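Local coordinates for plasmodesmata-located protein 5 (Arabidopsis thaliana, PDB 6GRE) that modulates cell-to-cell trafficking, restricting plasmodesmata permeability through callose deposition during salicylic acid-triggered immune responses, and is captured here as its tandem DUF26 ectodomain, at residues A[35-39]-A[61-65]; A[92-96]-A[106-110]; A[112-116]-A[170-174]; A[151-155]-A[177-181]; A[161-167]-A[206-212]. One frame throughout, in Å; residues are numbered along the deposited sequence. Where two conformers were deposited one is given.

Contact 1 (A[35-39]-A[61-65])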
# COMPACT_ATOMS: atom_id res chain seq x y z
N PHE A 35 -14.83 -0.48 -5.22
CA PHE A 35 -13.87 -0.15 -4.15
C PHE A 35 -14.44 1.00 -3.32
O PHE A 35 -14.47 0.95 -2.07
CB PHE A 35 -12.51 0.31 -4.68
CG PHE A 35 -11.61 -0.70 -5.33
CD1 PHE A 35 -11.80 -2.06 -5.21
CD2 PHE A 35 -10.52 -0.26 -6.06
CE1 PHE A 35 -10.91 -2.96 -5.77
CE2 PHE A 35 -9.65 -1.15 -6.66
CZ PHE A 35 -9.85 -2.50 -6.51
N VAL A 36 -14.85 2.06 -4.00
CA VAL A 36 -15.36 3.25 -3.34
C VAL A 36 -16.56 2.88 -2.44
O VAL A 36 -16.60 3.23 -1.29
CB VAL A 36 -15.75 4.35 -4.35
CG1 VAL A 36 -16.55 5.45 -3.67
CG2 VAL A 36 -14.54 4.92 -5.07
N THR A 37 -17.53 2.15 -3.00
CA THR A 37 -18.70 1.69 -2.27
C THR A 37 -18.34 0.93 -0.99
O THR A 37 -18.95 1.12 0.05
CB THR A 37 -19.54 0.77 -3.17
OG1 THR A 37 -19.88 1.58 -4.29
CG2 THR A 37 -20.77 0.22 -2.49
N SER A 38 -17.37 0.02 -1.11
CA SER A 38 -16.98 -0.91 -0.07
C SER A 38 -16.38 -0.20 1.16
O SER A 38 -16.43 -0.73 2.26
CB SER A 38 -16.03 -1.94 -0.64
OG SER A 38 -15.69 -2.93 0.32
N THR A 39 -15.82 1.00 0.97
CA THR A 39 -15.12 1.71 2.05
C THR A 39 -16.09 2.07 3.19
O THR A 39 -15.64 2.33 4.30
CB THR A 39 -14.44 2.98 1.53
OG1 THR A 39 -15.45 3.88 1.06
CG2 THR A 39 -13.46 2.71 0.42
N TYR A 61 -9.12 -8.37 -11.26
CA TYR A 61 -8.94 -8.69 -9.86
C TYR A 61 -8.37 -7.44 -9.18
O TYR A 61 -7.45 -6.83 -9.70
CB TYR A 61 -7.95 -9.84 -9.69
CG TYR A 61 -8.34 -11.10 -10.43
CD1 TYR A 61 -8.02 -11.26 -11.76
CD2 TYR A 61 -9.01 -12.13 -9.78
CE1 TYR A 61 -8.37 -12.41 -12.45
CE2 TYR A 61 -9.36 -13.29 -10.46
CZ TYR A 61 -9.04 -13.43 -11.80
OH TYR A 61 -9.41 -14.57 -12.47
N GLY A 62 -8.89 -7.13 -8.00
CA GLY A 62 -8.36 -5.96 -7.34
C GLY A 62 -8.58 -5.97 -5.85
O GLY A 62 -9.40 -6.73 -5.29
N ILE A 63 -7.84 -5.06 -5.20
CA ILE A 63 -8.05 -4.74 -3.81
C ILE A 63 -8.00 -3.23 -3.61
O ILE A 63 -7.39 -2.51 -4.42
CB ILE A 63 -6.99 -5.42 -2.90
CG1 ILE A 63 -5.59 -4.83 -3.14
CG2 ILE A 63 -6.99 -6.93 -3.07
CD1 ILE A 63 -4.55 -5.21 -2.10
N TYR A 64 -8.57 -2.78 -2.50
CA TYR A 64 -8.11 -1.52 -1.91
C TYR A 64 -7.77 -1.78 -0.45
O TYR A 64 -8.21 -2.75 0.15
CB TYR A 64 -9.17 -0.43 -1.97
CG TYR A 64 -10.32 -0.67 -1.05
CD1 TYR A 64 -11.39 -1.46 -1.46
CD2 TYR A 64 -10.37 -0.14 0.23
CE1 TYR A 64 -12.45 -1.73 -0.61
CE2 TYR A 64 -11.43 -0.40 1.09
CZ TYR A 64 -12.48 -1.21 0.66
OH TYR A 64 -13.54 -1.47 1.48
N GLN A 65 -6.95 -0.89 0.11
CA GLN A 65 -6.64 -0.97 1.51
C GLN A 65 -6.34 0.41 2.05
O GLN A 65 -5.49 1.12 1.54
CB GLN A 65 -5.42 -1.83 1.76
CG GLN A 65 -5.16 -2.03 3.25
CD GLN A 65 -4.15 -3.12 3.45
OE1 GLN A 65 -3.66 -3.35 4.56
NE2 GLN A 65 -3.85 -3.83 2.38
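Tyr64, on strand 60-66, reaches the last part of helix 23-38 and meets Phe35 and Ser38, then Thr39. Its CB lies near Phe35 CG, and the two side chains then slide past each other in opposite directions, Tyr64 CD1 lying 3.8 Å from Phe35 CD1. The two ring planes stand at 57° with centroids 5.8 Å apart, an oblique aromatic pair. Further out, Tyr64 CE1 packs on Ser38 CB, while Phe35 O lies over one face of the ring. Thr39 CG2 makes an off-centre CH-pi contact, 4.2 Å from the centroid of the Tyr64 ring. At the tip, Ser38 OG approaches in the plane of the ring and is hydrogen-bonded to Tyr64 OH at 2.8 Å; a chi1 of -176°, with OG anti to the backbone N, aims the serine at the strand. The same phenol oxygen is also hydrogen-bonded to Thr42 O. Phe35, for its part, extends over the backbone, with Tyr64 N above one face of its ring and Gly62 CA in plane at its edge. Phe35 CZ comes within 3.2 Å of Ile63 O. The helix is thus seated on the sheet of the first DUF26 domain largely through aromatic and aliphatic surfaces, and the buried phenol has its polar end satisfied by a helix hydroxyl and a loop carbonyl.

Contact 2 (A[92-96]-A[106-110]). With NAG (2-acetamido-2-deoxy-beta-D-glucopyranose), chain C.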
# COMPACT_ATOMS: atom_id res chain seq x y z
N ASN A 92 -4.69 2.87 -19.89
CA ASN A 92 -5.24 1.61 -20.37
C ASN A 92 -4.37 0.40 -20.01
O ASN A 92 -4.49 -0.64 -20.63
CB ASN A 92 -5.52 1.70 -21.88
CG ASN A 92 -4.29 1.98 -22.70
OD1 ASN A 92 -3.24 2.33 -22.17
ND2 ASN A 92 -4.40 1.82 -24.01
N SER A 93 -3.57 0.51 -18.93
CA SER A 93 -2.79 -0.62 -18.43
C SER A 93 -3.71 -1.70 -17.86
O SER A 93 -4.64 -1.39 -17.15
CB SER A 93 -1.82 -0.17 -17.37
OG SER A 93 -0.76 0.56 -17.94
N TYR A 94 -3.40 -2.97 -18.14
CA TYR A 94 -4.09 -4.07 -17.51
C TYR A 94 -3.86 -4.04 -15.99
O TYR A 94 -4.77 -4.33 -15.23
CB TYR A 94 -3.59 -5.43 -18.01
CG TYR A 94 -4.23 -5.90 -19.30
CD1 TYR A 94 -5.54 -6.34 -19.32
CD2 TYR A 94 -3.50 -5.94 -20.47
CE1 TYR A 94 -6.14 -6.78 -20.49
CE2 TYR A 94 -4.08 -6.39 -21.65
CZ TYR A 94 -5.40 -6.80 -21.66
OH TYR A 94 -5.96 -7.24 -22.83
N SER A 95 -2.63 -3.70 -15.58
CA SER A 95 -2.26 -3.70 -14.15
C SER A 95 -1.99 -2.27 -13.68
O SER A 95 -1.26 -1.52 -14.32
CB SER A 95 -1.08 -4.61 -13.91
OG SER A 95 -1.17 -5.80 -14.68
N GLY A 96 -2.59 -1.89 -12.54
CA GLY A 96 -2.39 -0.59 -11.98
C GLY A 96 -2.33 -0.70 -10.46
O GLY A 96 -3.09 -1.45 -9.85
N ARG A 106 -5.24 -1.46 -6.15
CA ARG A 106 -4.42 -2.32 -6.97
C ARG A 106 -5.34 -3.23 -7.78
O ARG A 106 -6.27 -3.81 -7.23
CB ARG A 106 -3.47 -3.13 -6.08
CG ARG A 106 -2.40 -3.91 -6.82
CD ARG A 106 -1.51 -4.58 -5.79
NE ARG A 106 -0.39 -5.29 -6.38
CZ ARG A 106 0.75 -5.54 -5.75
NH1 ARG A 106 0.83 -5.31 -4.45
NH2 ARG A 106 1.79 -6.01 -6.42
N TYR A 107 -5.02 -3.36 -9.07
CA TYR A 107 -5.78 -4.25 -9.94
C TYR A 107 -4.85 -4.89 -10.96
O TYR A 107 -3.81 -4.39 -11.28
CB TYR A 107 -6.91 -3.48 -10.61
CG TYR A 107 -6.51 -2.26 -11.40
CD1 TYR A 107 -6.10 -2.35 -12.72
CD2 TYR A 107 -6.59 -1.00 -10.84
CE1 TYR A 107 -5.75 -1.22 -13.44
CE2 TYR A 107 -6.25 0.13 -11.55
CZ TYR A 107 -5.86 0.03 -12.87
OH TYR A 107 -5.57 1.17 -13.54
N ASP A 108 -5.28 -6.04 -11.48
CA ASP A 108 -4.53 -6.80 -12.40
C ASP A 108 -5.49 -7.76 -13.11
O ASP A 108 -6.62 -7.93 -12.67
CB ASP A 108 -3.39 -7.55 -11.69
CG ASP A 108 -2.25 -7.99 -12.60
OD1 ASP A 108 -2.30 -7.70 -13.80
OD2 ASP A 108 -1.32 -8.62 -12.08
N ASN A 109 -4.98 -8.39 -14.18
CA ASN A 109 -5.77 -9.32 -15.01
C ASN A 109 -5.51 -10.78 -14.60
O ASN A 109 -5.86 -11.70 -15.31
CB ASN A 109 -5.50 -9.06 -16.50
CG ASN A 109 -4.16 -9.58 -16.97
OD1 ASN A 109 -3.19 -9.60 -16.21
ND2 ASN A 109 -4.10 -10.01 -18.22
N LYS A 110 -4.91 -10.97 -13.43
CA LYS A 110 -4.80 -12.25 -12.77
C LYS A 110 -4.82 -11.98 -11.27
O LYS A 110 -4.53 -10.87 -10.84
CB LYS A 110 -3.51 -12.96 -13.19
CG LYS A 110 -2.24 -12.24 -12.76
CD LYS A 110 -0.96 -12.89 -13.23
CE LYS A 110 0.26 -12.02 -12.98
NZ LYS A 110 0.13 -10.69 -13.61
C1 NAG C . -2.91 -10.54 -18.83
C2 NAG C . -3.11 -11.95 -19.38
C3 NAG C . -1.84 -12.45 -20.04
C4 NAG C . -1.41 -11.46 -21.10
C5 NAG C . -1.35 -10.02 -20.57
C6 NAG C . -1.20 -9.01 -21.69
C7 NAG C . -4.71 -13.31 -18.15
C8 NAG C . -4.92 -14.29 -17.05
N2 NAG C . -3.47 -12.90 -18.35
O3 NAG C . -2.12 -13.73 -20.62
O4 NAG C . -0.12 -11.84 -21.61
O5 NAG C . -2.56 -9.66 -19.89
O6 NAG C . -2.32 -9.11 -22.60
O7 NAG C . -5.65 -12.90 -18.84
O HOH W 1 -5.27 1.02 -16.11
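The Tyr107 ring lies flat against the backbone of Gly96, whereas the Tyr94 ring turns one face to the glycosylated Asn109. Gly96 CA sits 3.8 Å from the centroid of the Tyr107 ring and only 20° off its normal, a CH-pi contact over the face; Gly96 N is above the same ring, nearer its rim. Tyr107 CG stands between its own backbone N and carbonyl carbon (chi1 56°), which folds the ring back over the neighbouring strand. Ser93 O and Tyr94 O lie in plane at the ring edge, and a water accepts from Tyr107 OH at 2.6 Å while donating to Ser93 O. Beneath the ring, Gly96 and Tyr107 form an antiparallel hydrogen-bonded pair, with Tyr107 N to Gly96 O at 2.8 Å.

Tyr94 and Asn109 cross with ring and amide planes 32° apart, Tyr94 CD1 being 3.9 Å from Asn109 CB. Asn109 ND2 is covalently bound to C1 of the N-acetylglucosamine, and both ND2 and the sugar O5 lie above the tyrosine ring toward its rim. Asp108 OD2 forms a salt bridge with Lys110 NZ at 3.0 Å, and its OD1 accepts from Asn109 N from above the carboxylate plane. The chemistry divides accordingly: a glycine leaves room for a buried aromatic on the helix-facing side of the first DUF26 domain, while at the strand end an N-glycan leaves the protein past a tyrosine face.

Contact 3 (A[112-116]-A[170-174]). With NAG (2-acetamido-2-deoxy-beta-D-glucopyranose), chain F.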
# COMPACT_ATOMS: atom_id res chain seq x y z
N PHE A 112 -3.62 -11.74 -7.58
CA PHE A 112 -2.37 -11.59 -6.83
C PHE A 112 -2.62 -11.85 -5.34
O PHE A 112 -1.71 -11.63 -4.54
CB PHE A 112 -1.75 -10.19 -7.04
CG PHE A 112 -2.72 -9.05 -6.83
CD1 PHE A 112 -3.01 -8.57 -5.56
CD2 PHE A 112 -3.36 -8.46 -7.91
CE1 PHE A 112 -3.92 -7.53 -5.37
CE2 PHE A 112 -4.26 -7.43 -7.73
CZ PHE A 112 -4.54 -6.95 -6.46
N LEU A 113 -3.81 -12.33 -4.95
CA LEU A 113 -4.14 -12.53 -3.52
C LEU A 113 -3.25 -13.62 -2.93
O LEU A 113 -3.14 -14.74 -3.46
CB LEU A 113 -5.60 -12.90 -3.31
CG LEU A 113 -6.64 -11.90 -3.76
CD1 LEU A 113 -8.03 -12.41 -3.42
CD2 LEU A 113 -6.43 -10.51 -3.14
N GLY A 114 -2.61 -13.27 -1.80
CA GLY A 114 -1.77 -14.20 -1.09
C GLY A 114 -0.46 -14.53 -1.78
O GLY A 114 0.26 -15.44 -1.37
N VAL A 115 -0.11 -13.77 -2.83
CA VAL A 115 1.17 -13.93 -3.49
C VAL A 115 2.16 -12.98 -2.82
O VAL A 115 2.02 -11.75 -2.90
CB VAL A 115 1.08 -13.68 -5.00
CG1 VAL A 115 2.42 -13.85 -5.68
CG2 VAL A 115 0.02 -14.59 -5.63
N GLN A 116 3.17 -13.53 -2.19
CA GLN A 116 4.22 -12.74 -1.55
C GLN A 116 4.97 -11.94 -2.63
O GLN A 116 5.21 -12.44 -3.74
CB GLN A 116 5.21 -13.63 -0.79
CG GLN A 116 6.33 -12.91 -0.08
CD GLN A 116 5.84 -11.88 0.92
OE1 GLN A 116 5.45 -10.77 0.57
NE2 GLN A 116 5.91 -12.26 2.19
N GLY A 170 -3.50 -6.49 2.65
CA GLY A 170 -4.47 -7.25 3.45
C GLY A 170 -4.61 -8.68 3.01
O GLY A 170 -5.19 -9.47 3.76
N ASP A 171 -4.09 -9.03 1.83
CA ASP A 171 -4.20 -10.39 1.30
C ASP A 171 -3.10 -11.31 1.82
O ASP A 171 -3.19 -12.53 1.62
CB ASP A 171 -4.15 -10.39 -0.22
CG ASP A 171 -2.84 -9.85 -0.74
OD1 ASP A 171 -2.57 -8.64 -0.46
OD2 ASP A 171 -2.06 -10.63 -1.32
N LEU A 172 -2.05 -10.76 2.47
CA LEU A 172 -0.95 -11.56 2.96
C LEU A 172 -1.38 -12.30 4.23
O LEU A 172 -2.11 -11.75 5.04
CB LEU A 172 0.27 -10.71 3.31
CG LEU A 172 0.98 -10.01 2.14
CD1 LEU A 172 2.32 -9.46 2.60
CD2 LEU A 172 1.15 -10.94 0.97
N SER A 173 -0.84 -13.50 4.39
CA SER A 173 -1.01 -14.24 5.63
C SER A 173 -0.21 -13.57 6.75
O SER A 173 0.64 -12.72 6.51
CB SER A 173 -0.56 -15.66 5.50
OG SER A 173 0.85 -15.72 5.37
N THR A 174 -0.44 -14.01 7.98
CA THR A 174 0.34 -13.51 9.10
C THR A 174 1.84 -13.66 8.86
O THR A 174 2.63 -12.71 9.06
CB THR A 174 -0.04 -14.21 10.42
OG1 THR A 174 -1.44 -14.01 10.54
CG2 THR A 174 0.67 -13.63 11.61
C1 NAG F . -11.37 -12.19 -0.78
C2 NAG F . -10.83 -12.81 0.51
C3 NAG F . -11.65 -14.04 0.93
C4 NAG F . -13.16 -13.84 0.74
C5 NAG F . -13.49 -13.24 -0.63
C6 NAG F . -14.98 -13.01 -0.88
C7 NAG F . -8.37 -12.38 0.56
C8 NAG F . -7.03 -13.06 0.41
N2 NAG F . -9.43 -13.19 0.35
O3 NAG F . -11.37 -14.29 2.31
O4 NAG F . -13.83 -15.10 0.89
O5 NAG F . -12.79 -12.00 -0.74
O6 NAG F . -15.38 -11.75 -0.34
O7 NAG F . -8.46 -11.17 0.85
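Phe112 opens a type II beta turn set against Asp171, the turn being closed by Val115 N to Phe112 O at 3.2 Å. Leu113 follows, its CD2 lying 3.7 Å from Asp171 CB where the two side chains cross; its CD1 faces the acetamido group of an N-acetylglucosamine, 4.0 Å from the sugar C7. Gly114 then supplies the polar link: Gly114 N donates to Asp171 OD2 at 2.7 Å with an N-H...O angle of 148°, and the oxygen accepts with its anti lone pair, the one pointing away from OD1. Asp171 chi1 is 62°, which swings the carboxylate toward the turn. Lys204 NZ forms a salt bridge with the same OD2 and is hydrogen-bonded to Phe112 O and Val115 O, so one ammonium ties turn and aspartate together, while Ser169 OG holds Asp171 OD1. Gln116, bent at chi2, brings OE1 to within 4.0 Å of Leu172 CD1, the two side chains crossing at about a right angle; its NE2 is hydrogen-bonded to Gln176 O. The segment linking strands 103-108 and 120-125 thereby rests on the loop leading into helix 174-192, N-capped by Ser173, and Leu113 reaches strands 44-49 and 60-66.

Contact 4 (A[151-155]-A[177-181]). With NA (sodium ion), chain K.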
# COMPACT_ATOMS: atom_id res chain seq x y z
N ASP A 151 2.08 -6.50 15.94
CA ASP A 151 1.28 -7.63 15.49
C ASP A 151 0.28 -7.17 14.42
O ASP A 151 -0.15 -6.01 14.38
CB ASP A 151 0.63 -8.34 16.67
CG ASP A 151 1.63 -9.24 17.40
OD1 ASP A 151 2.84 -9.07 17.13
OD2 ASP A 151 1.19 -10.12 18.19
N GLY A 152 -0.02 -8.11 13.52
CA GLY A 152 -1.01 -7.96 12.48
C GLY A 152 -0.52 -7.09 11.33
O GLY A 152 0.69 -6.82 11.19
N SER A 153 -1.47 -6.67 10.50
CA SER A 153 -1.14 -6.14 9.20
C SER A 153 -0.98 -4.62 9.21
O SER A 153 -0.57 -4.05 8.21
CB SER A 153 -2.15 -6.57 8.19
OG SER A 153 -2.07 -7.99 8.07
N TYR A 154 -1.38 -3.97 10.31
CA TYR A 154 -1.21 -2.52 10.45
C TYR A 154 -0.59 -2.24 11.81
O TYR A 154 -1.13 -2.67 12.84
CB TYR A 154 -2.53 -1.75 10.35
CG TYR A 154 -2.35 -0.27 10.43
CD1 TYR A 154 -1.69 0.41 9.43
CD2 TYR A 154 -2.76 0.45 11.55
CE1 TYR A 154 -1.47 1.77 9.50
CE2 TYR A 154 -2.59 1.82 11.62
CZ TYR A 154 -1.91 2.48 10.61
OH TYR A 154 -1.72 3.84 10.59
N ARG A 155 0.56 -1.60 11.83
CA ARG A 155 1.32 -1.45 13.06
C ARG A 155 1.79 -0.00 13.17
O ARG A 155 2.22 0.59 12.21
CB ARG A 155 2.55 -2.33 13.05
CG ARG A 155 2.22 -3.80 12.83
CD ARG A 155 3.47 -4.59 12.66
NE ARG A 155 3.15 -5.92 12.19
CZ ARG A 155 4.02 -6.90 12.16
NH1 ARG A 155 5.28 -6.68 12.47
NH2 ARG A 155 3.61 -8.10 11.74
N CYS A 177 3.12 -11.51 5.94
CA CYS A 177 3.17 -10.12 6.40
C CYS A 177 4.43 -9.87 7.22
O CYS A 177 5.17 -8.91 6.96
CB CYS A 177 1.93 -9.79 7.21
SG CYS A 177 1.96 -8.12 7.91
N GLN A 178 4.70 -10.73 8.22
CA GLN A 178 5.87 -10.54 9.01
C GLN A 178 7.16 -10.62 8.17
O GLN A 178 8.13 -9.90 8.43
CB GLN A 178 5.90 -11.53 10.19
CG GLN A 178 7.13 -11.35 11.04
CD GLN A 178 7.17 -10.01 11.75
OE1 GLN A 178 6.13 -9.42 11.99
NE2 GLN A 178 8.34 -9.61 12.21
N ASP A 179 7.21 -11.53 7.19
CA ASP A 179 8.35 -11.68 6.33
C ASP A 179 8.56 -10.39 5.52
O ASP A 179 9.68 -9.89 5.44
CB ASP A 179 8.18 -12.90 5.42
CG ASP A 179 9.39 -13.24 4.58
OD1 ASP A 179 10.51 -12.90 4.98
OD2 ASP A 179 9.19 -13.87 3.51
N CYS A 180 7.47 -9.89 4.92
CA CYS A 180 7.57 -8.66 4.13
C CYS A 180 8.07 -7.51 5.03
O CYS A 180 8.98 -6.76 4.68
CB CYS A 180 6.23 -8.38 3.47
SG CYS A 180 6.35 -7.11 2.19
N LEU A 181 7.40 -7.34 6.17
CA LEU A 181 7.76 -6.23 7.09
C LEU A 181 9.17 -6.35 7.65
O LEU A 181 9.85 -5.34 7.83
CB LEU A 181 6.74 -6.11 8.21
CG LEU A 181 5.41 -5.54 7.78
CD1 LEU A 181 4.46 -5.44 8.96
CD2 LEU A 181 5.57 -4.20 7.09
NA NA K . -2.19 5.47 12.63
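Arg155 lays its guanidinium across the methyl of Leu181, whose CD1 sits over the centre of one face, 3.5 Å from Arg155 CZ. This joins the edge strand 154-159 to helix 174-192, which packs across the antiparallel sheet of the second DUF26 (Gnk2-homologous) domain. Within its own plane the arginine grips two carbonyl oxygens. End-on, Arg155 NH1 and NH2 both donate to Gln178 OE1, each at 2.9 Å, and that oxygen lies in the guanidinium plane; the amide is only 16° from coplanar. Side-on, Arg155 NE takes Gly152 O at 2.8 Å and 166°, while NH2 adds a longer bond to the same atom. The chain is extended from CG to NE, carrying the head from the strand to the helix, and Arg155 NH1 also reaches Leu147 O. These in-plane bonds fix the rotation of the group, and Gln178 NE2 is in turn held by Gly148 O. Cys177, in disulfide linkage with Cys168, directs its sulfur at the loop before strand 154-159, SG lying 3.7 Å from Gly152 O. On the far side of the strand from the helix, Tyr154 OH binds the sodium ion at 2.6 Å, with Asp69 of the first DUF26 domain as the other protein ligand.

Contact 5 (A[161-167]-A[206-212])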
# COMPACT_ATOMS: atom_id res chain seq x y z
N ASN A 161 8.38 12.81 19.55
CA ASN A 161 7.94 13.35 18.30
C ASN A 161 8.26 12.39 17.13
O ASN A 161 8.14 12.79 16.00
CB ASN A 161 8.60 14.72 18.06
CG ASN A 161 10.10 14.66 17.87
OD1 ASN A 161 10.76 13.65 18.07
ND2 ASN A 161 10.68 15.80 17.50
N VAL A 162 8.67 11.17 17.45
CA VAL A 162 9.03 10.19 16.43
C VAL A 162 7.84 9.26 16.25
O VAL A 162 7.31 8.70 17.24
CB VAL A 162 10.28 9.39 16.79
CG1 VAL A 162 10.64 8.37 15.71
CG2 VAL A 162 11.44 10.30 17.10
N GLN A 163 7.43 9.05 15.02
CA GLN A 163 6.25 8.21 14.74
C GLN A 163 6.64 7.21 13.65
O GLN A 163 7.23 7.63 12.65
CB GLN A 163 5.07 9.07 14.28
CG GLN A 163 4.44 9.89 15.41
CD GLN A 163 3.59 11.01 14.86
OE1 GLN A 163 2.58 10.77 14.20
NE2 GLN A 163 4.01 12.24 15.09
N GLY A 164 6.20 5.97 13.78
CA GLY A 164 6.39 4.95 12.76
C GLY A 164 5.09 4.28 12.41
O GLY A 164 4.18 4.15 13.25
N VAL A 165 4.98 3.87 11.16
CA VAL A 165 3.83 3.15 10.65
C VAL A 165 4.34 2.03 9.75
O VAL A 165 5.23 2.24 8.91
CB VAL A 165 2.87 4.06 9.86
CG1 VAL A 165 1.66 3.32 9.29
CG2 VAL A 165 2.42 5.25 10.69
N ALA A 166 3.72 0.88 9.86
CA ALA A 166 4.02 -0.24 8.90
C ALA A 166 2.72 -0.90 8.52
O ALA A 166 1.81 -1.03 9.35
CB ALA A 166 4.96 -1.24 9.48
N GLN A 167 2.57 -1.30 7.27
CA GLN A 167 1.32 -1.96 6.86
C GLN A 167 1.65 -2.99 5.78
O GLN A 167 2.49 -2.73 4.89
CB GLN A 167 0.25 -1.00 6.30
CG GLN A 167 -1.14 -1.65 6.13
CD GLN A 167 -2.41 -0.79 6.09
OE1 GLN A 167 -3.54 -1.11 6.61
NE2 GLN A 167 -2.30 0.30 5.38
N TYR A 206 4.81 -1.89 3.48
CA TYR A 206 5.64 -0.71 3.64
C TYR A 206 5.95 -0.45 5.11
O TYR A 206 5.22 -0.91 5.99
CB TYR A 206 5.03 0.54 3.01
CG TYR A 206 3.80 1.11 3.68
CD1 TYR A 206 3.93 1.86 4.84
CD2 TYR A 206 2.53 0.98 3.15
CE1 TYR A 206 2.83 2.44 5.45
CE2 TYR A 206 1.43 1.57 3.74
CZ TYR A 206 1.59 2.32 4.89
OH TYR A 206 0.50 2.85 5.51
N ALA A 207 7.02 0.29 5.34
CA ALA A 207 7.34 0.76 6.68
C ALA A 207 7.87 2.19 6.53
O ALA A 207 8.64 2.46 5.60
CB ALA A 207 8.36 -0.13 7.34
N ARG A 208 7.47 3.09 7.43
CA ARG A 208 7.91 4.45 7.32
C ARG A 208 7.97 5.09 8.71
O ARG A 208 7.31 4.62 9.66
CB ARG A 208 6.96 5.25 6.41
CG ARG A 208 5.52 5.32 6.85
CD ARG A 208 4.63 5.95 5.77
NE ARG A 208 3.26 6.13 6.23
CZ ARG A 208 2.16 6.04 5.49
NH1 ARG A 208 2.22 5.71 4.20
NH2 ARG A 208 0.98 6.30 6.04
N PHE A 209 8.75 6.14 8.83
CA PHE A 209 8.81 6.87 10.07
C PHE A 209 9.05 8.35 9.79
O PHE A 209 9.55 8.75 8.74
CB PHE A 209 9.82 6.31 11.07
CG PHE A 209 11.25 6.75 10.86
CD1 PHE A 209 11.97 6.24 9.81
CD2 PHE A 209 11.90 7.59 11.75
CE1 PHE A 209 13.28 6.64 9.59
CE2 PHE A 209 13.22 7.95 11.57
CZ PHE A 209 13.92 7.46 10.49
N SER A 210 8.69 9.16 10.79
CA SER A 210 8.87 10.60 10.69
C SER A 210 9.41 11.10 12.03
O SER A 210 9.14 10.52 13.06
CB SER A 210 7.58 11.29 10.33
OG SER A 210 6.55 10.97 11.26
N VAL A 211 10.23 12.16 12.00
CA VAL A 211 10.77 12.78 13.20
C VAL A 211 10.34 14.23 13.15
O VAL A 211 10.76 14.95 12.24
CB VAL A 211 12.30 12.67 13.30
CG1 VAL A 211 12.83 13.34 14.57
CG2 VAL A 211 12.80 11.24 13.19
N GLY A 212 9.56 14.67 14.12
CA GLY A 212 9.02 16.03 14.10
C GLY A 212 7.95 16.19 13.04
O GLY A 212 7.39 15.21 12.53
O HOH W 2 6.73 12.66 13.53
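Ala166 and Ala207 meet at the apolar centre, CB to CB at 4.2 Å, in a non-hydrogen-bonded pair of antiparallel strands 162-167 and 206-211. On the same face Val162 lies beside Val211, pointing the same way, with Val162 CG1 at the edge of the Phe209 ring, 4.2 Å from CD2. Phe209 pairs with Gly164, and its CB rests 4.1 Å from Gly164 CA before the ring leads away toward the covering helices 134-149 and 174-192.

The other face, carrying Gln163, Val165, Gln167, Tyr206, Arg208 and Ser210, is more mixed. Gln167 CB lies over the face of the Tyr206 ring, 4.2 Å from its centroid, while Val165 CG1 runs alongside, 4.1 Å from Tyr206 CE1. Tyr206 OH stands above one face of the Arg208 guanidinium, whose NH1 and NH2 are hydrogen-bonded to Tyr201 OH and Glu101 O. Toward the Asn161-Gly212 end of the pairing Ser210 OG donates to a water at 2.8 Å, and this water donates to Asn161 O and Gly212 O. Gly212 N closes the pairing on Asn161 O, from above the carbonyl plane.

Six backbone bonds link the pairs Gln163-Ser210, Val165-Arg208 and Gln167-Tyr206, and the N-to-C directions of strands 162-167 and 206-211 differ by 167°. Such regular pairing of the third and fifth strands in chain order, with helices on one face, belongs to the five-stranded antiparallel sheet of the DUF26 fold.

Contacts 1 and 2 belong to the first DUF26 domain and contacts 4 and 5 to the second, each pair sharing one sheet, while contact 3 lies where the two domains meet. Contact 1 is the buried one, dominated by aromatic packing of helix on strand; the others are partly buried. Contacts 1 and 2 join through neighbouring strands, Ile63 N lying 2.9 Å from Arg106 O, and Arg155 O with Ala166 N similarly joins contacts 4 and 5. Charged groups appear in the partly buried contacts: a salt bridge within 106-110 beside contact 2, a carboxylate bridged by an outside lysine in contact 3, an arginine in contact 4 and another on one face of contact 5, which relies mainly on backbone pairing.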